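Local coordinates for protein farnesyl pyrophosphate synthase (PDB 3ZOU) that catalyses the chain elongation of geranyl diphosphate with isopentenyl diphosphate to farnesyl diphosphate, as a magnesium-dependent prenyltransferase, probably working as a homodimer, at residues Tyr38-Met41 / Lys45-Arg48; Tyr79-Asp84 / Asp93-Gln98; Ala173-His178 / Ile215-Gln220. One frame throughout, in Å; residues are numbered along the deposited sequence.

Contact 1 (Tyr38-Met41 / Lys45-Arg48); sequences YSVM and KRVR. With 6H6 (3-(2-oxo-1,3-benzoxazol-3(2H)-yl)propanoic acid), chain G.
Hydrogen bonding carries most of this contact: R46 reaches across from its own segment and holds the backbone oxygen of V40 end-on, with both terminal nitrogens on the one atom. R46 NH2 lies 2.8 Å from V40 O and R46 NH1 3.0 Å, with N-H...O angles of 150° and 142°, so each bond is somewhat bent. V40 O sits within a few degrees of the guanidinium plane. Seen from the carbonyl, NH1 lies in its plane while NH2 stands above it.

The charge of R46 is met by residues outside the two segments. NE pairs with D15 on helix 3-19 and NH1 with E74 on helix 67-85, so two carboxylates and a carbonyl satisfy the buried guanidinium, the acids probably balancing its charge. In this all-helical prenyl synthase fold, the side chain thereby spans the turn joining helix 30-40 to helix 47-58, with R46 itself as N-cap residue of the second. Lys-Arg-Val-Arg belongs to the Lys-Arg-x-Arg sequence characteristic of the family.

Beyond these bonds contact is slight: the M41 side chain, bent at chi2 and chi3, brings SD to 4.0 Å from R46 NH2, obliquely to the guanidinium.

The bound benzoxazolone fragment touches the neighbours of R46: V47 CG2 meets ring atom C6 at 3.8 Å, and K45 NZ comes to 3.5 Å from carboxylate oxygen OXT.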
loop_
_atom_site.group_PDB
_atom_site.type_symbol
_atom_site.label_atom_id
_atom_site.label_comp_id
_atom_site.label_asym_id
_atom_site.label_seq_id
_atom_site.Cartn_x
_atom_site.Cartn_y
_atom_site.Cartn_z
ATOM N N TYR A 38 -12.867 -7.018 -10.819
ATOM C CA TYR A 38 -13.781 -8.045 -10.251
ATOM C C TYR A 38 -13.837 -7.925 -8.736
ATOM O O TYR A 38 -14.905 -8.154 -8.116
ATOM C CB TYR A 38 -13.256 -9.458 -10.622
ATOM C CG TYR A 38 -14.115 -10.563 -10.121
ATOM C CD1 TYR A 38 -15.194 -10.999 -10.925
ATOM C CD2 TYR A 38 -13.848 -11.253 -8.929
ATOM C CE1 TYR A 38 -16.028 -12.010 -10.462
ATOM C CE2 TYR A 38 -14.700 -12.281 -8.483
ATOM C CZ TYR A 38 -15.767 -12.652 -9.280
ATOM O OH TYR A 38 -16.630 -13.698 -8.833
ATOM N N SER A 39 -12.697 -7.601 -8.133
ATOM C CA SER A 39 -12.573 -7.490 -6.696
ATOM C C SER A 39 -13.202 -6.233 -6.111
ATOM O O SER A 39 -13.493 -6.183 -4.922
ATOM C CB SER A 39 -11.126 -7.508 -6.248
ATOM O OG SER A 39 -10.478 -8.693 -6.663
ATOM N N VAL A 40 -13.440 -5.229 -6.939
ATOM C CA VAL A 40 -13.974 -3.960 -6.437
ATOM C C VAL A 40 -15.433 -3.739 -6.922
ATOM O O VAL A 40 -16.301 -3.232 -6.179
ATOM C CB VAL A 40 -13.103 -2.786 -6.922
ATOM C CG1 VAL A 40 -13.718 -1.424 -6.590
ATOM C CG2 VAL A 40 -11.716 -2.911 -6.342
ATOM N N MET A 41 -15.705 -4.142 -8.153
ATOM C CA MET A 41 -17.016 -3.796 -8.785
ATOM C C MET A 41 -17.931 -4.975 -8.547
ATOM O O MET A 41 -18.329 -5.676 -9.473
ATOM C CB MET A 41 -16.827 -3.516 -10.260
ATOM C CG MET A 41 -15.859 -2.379 -10.574
ATOM S SD MET A 41 -16.136 -0.845 -9.650
ATOM C CE MET A 41 -17.701 -0.388 -10.422
ATOM N N LYS A 45 -21.962 -1.946 -1.070
ATOM C CA LYS A 45 -22.795 -0.837 -0.633
ATOM C C LYS A 45 -22.037 0.479 -0.434
ATOM O O LYS A 45 -22.646 1.557 -0.365
ATOM C CB LYS A 45 -23.551 -1.205 0.644
ATOM C CG LYS A 45 -24.623 -2.264 0.318
ATOM C CD LYS A 45 -25.705 -1.612 -0.536
ATOM C CE LYS A 45 -26.029 -2.361 -1.806
ATOM N NZ LYS A 45 -26.980 -3.451 -1.471
ATOM N N ARG A 46 -20.719 0.421 -0.436
ATOM C CA ARG A 46 -19.931 1.640 -0.449
ATOM C C ARG A 46 -20.148 2.549 0.784
ATOM O O ARG A 46 -20.194 3.751 0.704
ATOM C CB ARG A 46 -20.092 2.475 -1.751
ATOM C CG ARG A 46 -19.925 1.714 -3.048
ATOM C CD ARG A 46 -18.638 0.872 -3.088
ATOM N NE ARG A 46 -18.569 0.466 -4.454
ATOM C CZ ARG A 46 -17.916 -0.624 -4.882
ATOM N NH1 ARG A 46 -17.242 -1.412 -4.053
ATOM N NH2 ARG A 46 -17.982 -0.946 -6.157
ATOM N N VAL A 47 -20.295 1.922 1.952
ATOM C CA VAL A 47 -20.418 2.655 3.197
ATOM C C VAL A 47 -19.250 3.611 3.467
ATOM O O VAL A 47 -19.410 4.722 3.966
ATOM C CB VAL A 47 -20.564 1.708 4.388
ATOM C CG1 VAL A 47 -20.623 2.489 5.697
ATOM C CG2 VAL A 47 -21.761 0.816 4.208
ATOM N N ARG A 48 -18.012 3.190 3.172
ATOM C CA ARG A 48 -16.879 4.024 3.414
ATOM C C ARG A 48 -16.770 5.236 2.490
ATOM O O ARG A 48 -16.653 6.360 3.004
ATOM C CB ARG A 48 -15.619 3.129 3.424
ATOM C CG ARG A 48 -15.570 2.216 4.651
ATOM C CD ARG A 48 -14.641 1.049 4.441
ATOM N NE ARG A 48 -14.803 0.094 5.549
ATOM C CZ ARG A 48 -15.799 -0.772 5.612
ATOM N NH1 ARG A 48 -16.721 -0.862 4.643
ATOM N NH2 ARG A 48 -15.915 -1.565 6.647
HETATM O O 6H6 G . -30.510 -2.171 0.479
HETATM N N1 6H6 G . -29.115 0.877 2.959
HETATM O O1 6H6 G . -31.016 2.169 3.020
HETATM C C2 6H6 G . -29.798 1.987 3.219
HETATM O O2 6H6 G . -28.948 2.912 3.732
HETATM C C3 6H6 G . -27.736 2.338 3.818
HETATM C C4 6H6 G . -26.549 2.859 4.291
HETATM C C5 6H6 G . -25.443 2.018 4.231
HETATM C C6 6H6 G . -25.551 0.726 3.725
HETATM C C7 6H6 G . -26.729 0.200 3.241
HETATM C C8 6H6 G . -27.837 1.033 3.310
HETATM C C9 6H6 G . -29.682 -0.315 2.343
HETATM C C10 6H6 G . -29.674 0.023 0.834
HETATM C C11 6H6 G . -29.931 -1.198 -0.048
HETATM O OXT 6H6 G . -29.580 -1.106 -1.248
#

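Contact 2 (Tyr79-Asp84 / Asp93-Gln98); sequences YSLVHD and DLRRGQ. With MG (magnesium ion), chain D; MG (magnesium ion), chain C; GPP (geranyl diphosphate), chain E.
L81 lies over one face of the R95 guanidinium, its CB 3.8 Å from NE and displaced toward the rim of the group. The leucine branches follow the same face outward, CD1 approaching NH1 and CD2 approaching NH2, while the two side chains cross at about a right angle. R95 leaves its strand extended and turns at chi3 (-76°), which brings the flat end round onto the leucine.

Along its edge the guanidinium meets anions. R95 NH1 gives geranyl diphosphate O3B a nearly straight bond of 3.0 Å (169°), and NH2 adds a weak one to O1B. The main partner of NH2 is D85, by a salt bridge. D84 OD2 also lies near the guanidinium plane, 3.6 Å from R95 NH2, and is engaged with metal instead.

D84, with CG anti to its backbone nitrogen (chi1 -179°), spreads its carboxylate between two magnesium ions: OD2 binds one at 2.1 Å and OD1 the other at 2.2 Å, while Q158 donates to OD1. Diphosphate oxygen O1A bridges the same pair, 2.0 Å from each magnesium. O1B, D90 and two waters complete six ligands round the first metal, D90 and three waters round the second. K181 also bonds the diphosphate.

This is the allylic substrate site of a prenyl synthase, built on the first aspartate-rich motif and the Arg-Arg-Gly turn that follows it.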
loop_
_atom_site.group_PDB
_atom_site.type_symbol
_atom_site.label_atom_id
_atom_site.label_comp_id
_atom_site.label_asym_id
_atom_site.label_seq_id
_atom_site.Cartn_x
_atom_site.Cartn_y
_atom_site.Cartn_z
ATOM N N TYR A 79 -9.300 -4.374 -1.115
ATOM C CA TYR A 79 -8.062 -5.209 -1.104
ATOM C C TYR A 79 -8.125 -6.077 0.172
ATOM O O TYR A 79 -7.795 -7.292 0.126
ATOM C CB TYR A 79 -6.772 -4.421 -1.199
ATOM C CG TYR A 79 -5.905 -4.422 0.067
ATOM C CD1 TYR A 79 -5.203 -5.540 0.414
ATOM C CD2 TYR A 79 -5.765 -3.321 0.879
ATOM C CE1 TYR A 79 -4.427 -5.577 1.569
ATOM C CE2 TYR A 79 -5.015 -3.348 2.045
ATOM C CZ TYR A 79 -4.334 -4.461 2.379
ATOM O OH TYR A 79 -3.624 -4.490 3.536
ATOM N N SER A 80 -8.599 -5.515 1.289
ATOM C CA SER A 80 -8.605 -6.274 2.558
ATOM C C SER A 80 -9.522 -7.457 2.504
ATOM O O SER A 80 -9.155 -8.518 3.008
ATOM C CB SER A 80 -8.957 -5.335 3.717
ATOM O OG SER A 80 -10.342 -5.096 3.770
ATOM N N LEU A 81 -10.622 -7.367 1.763
ATOM C CA LEU A 81 -11.586 -8.499 1.665
ATOM C C LEU A 81 -10.993 -9.621 0.803
ATOM O O LEU A 81 -11.176 -10.776 1.110
ATOM C CB LEU A 81 -12.929 -7.981 1.119
ATOM C CG LEU A 81 -13.661 -6.969 2.035
ATOM C CD1 LEU A 81 -14.986 -6.636 1.330
ATOM C CD2 LEU A 81 -13.766 -7.466 3.472
ATOM N N VAL A 82 -10.282 -9.263 -0.267
ATOM C CA VAL A 82 -9.639 -10.273 -1.111
ATOM C C VAL A 82 -8.683 -11.075 -0.262
ATOM O O VAL A 82 -8.709 -12.305 -0.336
ATOM C CB VAL A 82 -8.973 -9.624 -2.342
ATOM C CG1 VAL A 82 -8.167 -10.663 -3.100
ATOM C CG2 VAL A 82 -10.015 -9.014 -3.272
ATOM N N HIS A 83 -7.812 -10.403 0.498
ATOM C CA HIS A 83 -6.849 -11.156 1.317
ATOM C C HIS A 83 -7.564 -11.952 2.402
ATOM O O HIS A 83 -7.141 -13.047 2.692
ATOM C CB HIS A 83 -5.736 -10.267 1.848
ATOM C CG HIS A 83 -4.712 -9.894 0.813
ATOM N ND1 HIS A 83 -3.579 -9.167 1.109
ATOM C CD2 HIS A 83 -4.631 -10.177 -0.507
ATOM C CE1 HIS A 83 -2.864 -8.994 0.025
ATOM N NE2 HIS A 83 -3.479 -9.593 -0.982
ATOM N N ASP A 84 -8.581 -11.374 3.033
ATOM C CA ASP A 84 -9.348 -12.048 4.101
ATOM C C ASP A 84 -9.970 -13.360 3.544
ATOM O O ASP A 84 -10.087 -14.330 4.285
ATOM C CB ASP A 84 -10.443 -11.146 4.605
ATOM C CG ASP A 84 -11.274 -11.756 5.717
ATOM O OD1 ASP A 84 -10.764 -11.924 6.872
ATOM O OD2 ASP A 84 -12.432 -12.108 5.458
ATOM N N ASP A 93 -15.076 -19.491 -0.373
ATOM C CA ASP A 93 -15.381 -19.671 -1.790
ATOM C C ASP A 93 -16.268 -18.581 -2.360
ATOM O O ASP A 93 -16.326 -18.350 -3.563
ATOM C CB ASP A 93 -16.074 -21.014 -1.961
ATOM C CG ASP A 93 -15.168 -22.202 -1.666
ATOM O OD1 ASP A 93 -13.936 -22.109 -1.610
ATOM O OD2 ASP A 93 -15.757 -23.345 -1.565
ATOM N N LEU A 94 -17.044 -17.963 -1.466
ATOM C CA LEU A 94 -18.034 -16.974 -1.831
ATOM C C LEU A 94 -17.934 -15.687 -1.009
ATOM O O LEU A 94 -17.489 -15.700 0.137
ATOM C CB LEU A 94 -19.434 -17.531 -1.583
ATOM C CG LEU A 94 -19.755 -18.818 -2.349
ATOM C CD1 LEU A 94 -21.035 -19.392 -1.722
ATOM C CD2 LEU A 94 -19.938 -18.486 -3.824
ATOM N N ARG A 95 -18.334 -14.623 -1.641
ATOM C CA ARG A 95 -18.549 -13.363 -0.952
ATOM C C ARG A 95 -19.853 -12.782 -1.486
ATOM O O ARG A 95 -20.001 -12.539 -2.695
ATOM C CB ARG A 95 -17.369 -12.413 -1.179
ATOM C CG ARG A 95 -17.638 -11.072 -0.444
ATOM C CD ARG A 95 -16.366 -10.245 -0.320
ATOM N NE ARG A 95 -15.491 -10.764 0.720
ATOM C CZ ARG A 95 -15.627 -10.618 2.044
ATOM N NH1 ARG A 95 -16.667 -9.940 2.585
ATOM N NH2 ARG A 95 -14.717 -11.136 2.866
ATOM N N ARG A 96 -20.806 -12.597 -0.576
ATOM C CA ARG A 96 -22.176 -12.162 -0.959
ATOM C C ARG A 96 -22.704 -13.026 -2.142
ATOM O O ARG A 96 -23.149 -12.545 -3.185
ATOM C CB ARG A 96 -22.194 -10.658 -1.203
ATOM C CG ARG A 96 -21.932 -9.916 0.129
ATOM C CD ARG A 96 -21.939 -8.380 0.053
ATOM N NE ARG A 96 -22.401 -7.922 -1.247
ATOM C CZ ARG A 96 -21.642 -7.428 -2.223
ATOM N NH1 ARG A 96 -20.325 -7.276 -2.090
ATOM N NH2 ARG A 96 -22.229 -7.062 -3.344
ATOM N N GLY A 97 -22.520 -14.325 -1.970
ATOM C CA GLY A 97 -22.954 -15.330 -2.920
ATOM C C GLY A 97 -22.276 -15.429 -4.264
ATOM O O GLY A 97 -22.703 -16.218 -5.048
ATOM N N GLN A 98 -21.189 -14.672 -4.535
ATOM C CA GLN A 98 -20.462 -14.772 -5.772
ATOM C C GLN A 98 -19.051 -15.339 -5.525
ATOM O O GLN A 98 -18.531 -15.187 -4.419
ATOM C CB GLN A 98 -20.346 -13.390 -6.448
ATOM C CG GLN A 98 -21.696 -12.808 -6.844
ATOM C CD GLN A 98 -22.307 -13.541 -8.006
ATOM O OE1 GLN A 98 -21.640 -13.825 -8.992
ATOM N NE2 GLN A 98 -23.604 -13.842 -7.902
HETATM MG MG MG D . -13.918 -13.262 6.359
HETATM MG MG MG C . -11.841 -12.752 8.595
HETATM C C1 GPP E . -13.433 -9.057 7.127
HETATM O O1 GPP E . -13.763 -9.556 8.447
HETATM C C2 GPP E . -12.036 -8.531 7.127
HETATM C C3 GPP E . -11.736 -7.244 7.428
HETATM C C4 GPP E . -12.856 -6.303 7.611
HETATM C C5 GPP E . -10.370 -6.723 7.399
HETATM C C6 GPP E . -9.455 -7.691 6.620
HETATM C C7 GPP E . -8.086 -7.208 6.773
HETATM C C8 GPP E . -7.001 -7.640 6.146
HETATM C C9 GPP E . -6.897 -8.731 5.065
HETATM C C10 GPP E . -5.849 -6.843 6.669
HETATM P PA GPP E . -14.544 -10.949 8.584
HETATM O O1A GPP E . -13.651 -12.087 8.021
HETATM O O2A GPP E . -14.885 -11.063 10.057
HETATM O O3A GPP E . -15.879 -10.585 7.769
HETATM P PB GPP E . -16.474 -11.252 6.423
HETATM O O1B GPP E . -15.388 -12.200 5.934
HETATM O O2B GPP E . -17.732 -11.991 6.832
HETATM O O3B GPP E . -16.687 -9.992 5.584
HETATM O O HOH W 1 -12.612 -13.707 10.337
HETATM O O HOH W 2 -11.359 -11.007 9.884
HETATM O O HOH W 3 -10.021 -13.742 9.118
HETATM O O HOH W 4 -13.976 -14.294 4.560
HETATM O O HOH W 5 -15.197 -14.651 7.178
#

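Contact 3 (Ala173-His178 / Ile215-Gln220); sequences ALEVMH and IGLAFQ
Q220 lays its CB and CG over one face of the H178 imidazole, where two long helices of the all-alpha prenyl synthase fold cross. The segments belong to helix 171-196 and helix 202-227; their axes pass 10.7 Å apart at an angle of 114°, a wide spacing bridged by side chains alone. Q220 lies in the Phe-Gln pair found just ahead of the second aspartate-rich motif in this family.

CG of Q220 stands almost above the centre of the H178 ring, 3.8 Å from the centroid and 13° off the normal, a CH-pi contact. The bend of the glutamine at chi2 carries its amide past the ring's rim on the ND1-CE1 side. Amide and ring planes are 28° apart. There Q220 OE1 ends up 3.5 Å from H178 CE1, a contact rather than a hydrogen bond.

One turn back along the second helix, L217 divides its methyl groups between two partners. L217 CD2 rests against H178 CB at 3.9 Å, and L217 CD1 meets the E175 carboxylate, 3.9 Å from E175 CD. E175 and L217 cross at about a right angle.

Further out, the acid is held in place by Y262 and by Q171, both bonded to OE2, with Y250 a weaker partner. Y262 and Y250 also pack on L217, together with L266, so the tyrosines bonded to the carboxylate, Y250 only weakly, also touch the leucine. Farther along helix 171-196 come K181 and T182, which belong to the geranyl diphosphate pocket; on another side of the same helix V176 packs on R26 of the second subunit. H178 is tied to this next turn by a weak hydrogen bond from T182 OG1 to its own backbone O.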
loop_
_atom_site.group_PDB
_atom_site.type_symbol
_atom_site.label_atom_id
_atom_site.label_comp_id
_atom_site.label_asym_id
_atom_site.label_seq_id
_atom_site.Cartn_x
_atom_site.Cartn_y
_atom_site.Cartn_z
ATOM N N ALA A 173 -11.495 -6.517 25.063
ATOM C CA ALA A 173 -10.664 -7.087 24.045
ATOM C C ALA A 173 -11.412 -7.219 22.700
ATOM O O ALA A 173 -10.814 -6.994 21.632
ATOM C CB ALA A 173 -10.104 -8.424 24.483
ATOM N N LEU A 174 -12.697 -7.550 22.753
ATOM C CA LEU A 174 -13.496 -7.597 21.533
ATOM C C LEU A 174 -13.502 -6.212 20.909
ATOM O O LEU A 174 -13.391 -6.106 19.666
ATOM C CB LEU A 174 -14.913 -8.084 21.820
ATOM C CG LEU A 174 -15.856 -8.218 20.604
ATOM C CD1 LEU A 174 -15.309 -9.278 19.632
ATOM C CD2 LEU A 174 -17.244 -8.622 21.031
ATOM N N GLU A 175 -13.606 -5.184 21.719
ATOM C CA GLU A 175 -13.685 -3.806 21.232
ATOM C C GLU A 175 -12.347 -3.309 20.669
ATOM O O GLU A 175 -12.331 -2.608 19.631
ATOM C CB GLU A 175 -14.292 -2.851 22.250
ATOM C CG GLU A 175 -15.764 -3.213 22.387
ATOM C CD GLU A 175 -16.548 -2.285 23.293
ATOM O OE1 GLU A 175 -15.939 -1.385 23.919
ATOM O OE2 GLU A 175 -17.779 -2.467 23.330
ATOM N N VAL A 176 -11.249 -3.715 21.332
ATOM C CA VAL A 176 -9.905 -3.389 20.785
ATOM C C VAL A 176 -9.807 -3.995 19.355
ATOM O O VAL A 176 -9.328 -3.344 18.434
ATOM C CB VAL A 176 -8.773 -3.985 21.650
ATOM C CG1 VAL A 176 -7.410 -3.971 20.949
ATOM C CG2 VAL A 176 -8.666 -3.139 22.913
ATOM N N MET A 177 -10.269 -5.224 19.200
ATOM C CA MET A 177 -10.172 -5.929 17.909
ATOM C C MET A 177 -10.981 -5.149 16.884
ATOM O O MET A 177 -10.509 -4.816 15.806
ATOM C CB MET A 177 -10.688 -7.330 18.035
ATOM C CG MET A 177 -10.527 -8.184 16.815
ATOM S SD MET A 177 -11.779 -7.976 15.536
ATOM C CE MET A 177 -13.188 -8.802 16.282
ATOM N N HIS A 178 -12.240 -4.873 17.237
ATOM C CA HIS A 178 -13.135 -4.154 16.300
ATOM C C HIS A 178 -12.589 -2.792 15.956
ATOM O O HIS A 178 -12.608 -2.402 14.757
ATOM C CB HIS A 178 -14.569 -4.007 16.840
ATOM C CG HIS A 178 -15.371 -5.256 16.780
ATOM N ND1 HIS A 178 -15.358 -6.110 15.721
ATOM C CD2 HIS A 178 -16.239 -5.794 17.687
ATOM C CE1 HIS A 178 -16.186 -7.119 15.965
ATOM N NE2 HIS A 178 -16.726 -6.924 17.151
ATOM N N ILE A 215 -20.240 4.812 15.518
ATOM C CA ILE A 215 -20.921 4.037 14.526
ATOM C C ILE A 215 -20.207 2.766 14.140
ATOM O O ILE A 215 -20.840 1.787 13.784
ATOM C CB ILE A 215 -21.308 4.807 13.257
ATOM C CG1 ILE A 215 -20.089 5.398 12.538
ATOM C CG2 ILE A 215 -22.234 5.934 13.589
ATOM C CD1 ILE A 215 -20.310 5.603 11.083
ATOM N N GLY A 216 -18.858 2.834 14.167
ATOM C CA GLY A 216 -18.095 1.596 13.853
ATOM C C GLY A 216 -18.421 0.461 14.795
ATOM O O GLY A 216 -18.675 -0.646 14.383
ATOM N N LEU A 217 -18.540 0.765 16.075
ATOM C CA LEU A 217 -18.917 -0.225 17.030
ATOM C C LEU A 217 -20.388 -0.586 16.917
ATOM O O LEU A 217 -20.793 -1.746 17.010
ATOM C CB LEU A 217 -18.587 0.207 18.463
ATOM C CG LEU A 217 -17.159 0.139 18.938
ATOM C CD1 LEU A 217 -17.275 0.337 20.482
ATOM C CD2 LEU A 217 -16.526 -1.215 18.646
ATOM N N ALA A 218 -21.227 0.439 16.715
ATOM C CA ALA A 218 -22.674 0.151 16.547
ATOM C C ALA A 218 -22.976 -0.872 15.472
ATOM O O ALA A 218 -23.825 -1.775 15.652
ATOM C CB ALA A 218 -23.414 1.451 16.303
ATOM N N PHE A 219 -22.277 -0.783 14.339
ATOM C CA PHE A 219 -22.433 -1.701 13.301
ATOM C C PHE A 219 -22.146 -3.134 13.743
ATOM O O PHE A 219 -22.893 -4.049 13.409
ATOM C CB PHE A 219 -21.497 -1.440 12.147
ATOM C CG PHE A 219 -21.798 -2.333 10.994
ATOM C CD1 PHE A 219 -22.974 -2.134 10.257
ATOM C CD2 PHE A 219 -20.986 -3.426 10.678
ATOM C CE1 PHE A 219 -23.319 -2.991 9.201
ATOM C CE2 PHE A 219 -21.310 -4.269 9.605
ATOM C CZ PHE A 219 -22.494 -4.057 8.883
ATOM N N GLN A 220 -21.081 -3.282 14.516
ATOM C CA GLN A 220 -20.680 -4.613 14.937
ATOM C C GLN A 220 -21.659 -5.196 15.973
ATOM O O GLN A 220 -21.976 -6.392 15.926
ATOM C CB GLN A 220 -19.260 -4.589 15.499
ATOM C CG GLN A 220 -18.243 -4.230 14.435
ATOM C CD GLN A 220 -18.194 -5.221 13.287
ATOM O OE1 GLN A 220 -18.467 -6.423 13.430
ATOM N NE2 GLN A 220 -17.944 -4.706 12.082
#

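Overall arrangement
Contacts 1 and 2 adjoin, with centres about 11 Å apart, and touch where S39 OG packs on V82 CG2 at 3.4 Å. Helix 67-85 links them: it supplies E74 to contact 1 and the metal-binding face to contact 2. Contact 3 is centred about 21 Å from each; its nearest atoms lie about 6 Å from contact 1 and 10 Å from contact 2. Contact 1 borders the pocket of the benzoxazolone fragment, and its R46 side chain is about 13 Å from geranyl diphosphate. Contact 2 binds that substrate directly, while the Q220 side chain of contact 3 is about 7 Å from it and about 4 Å from a third magnesium.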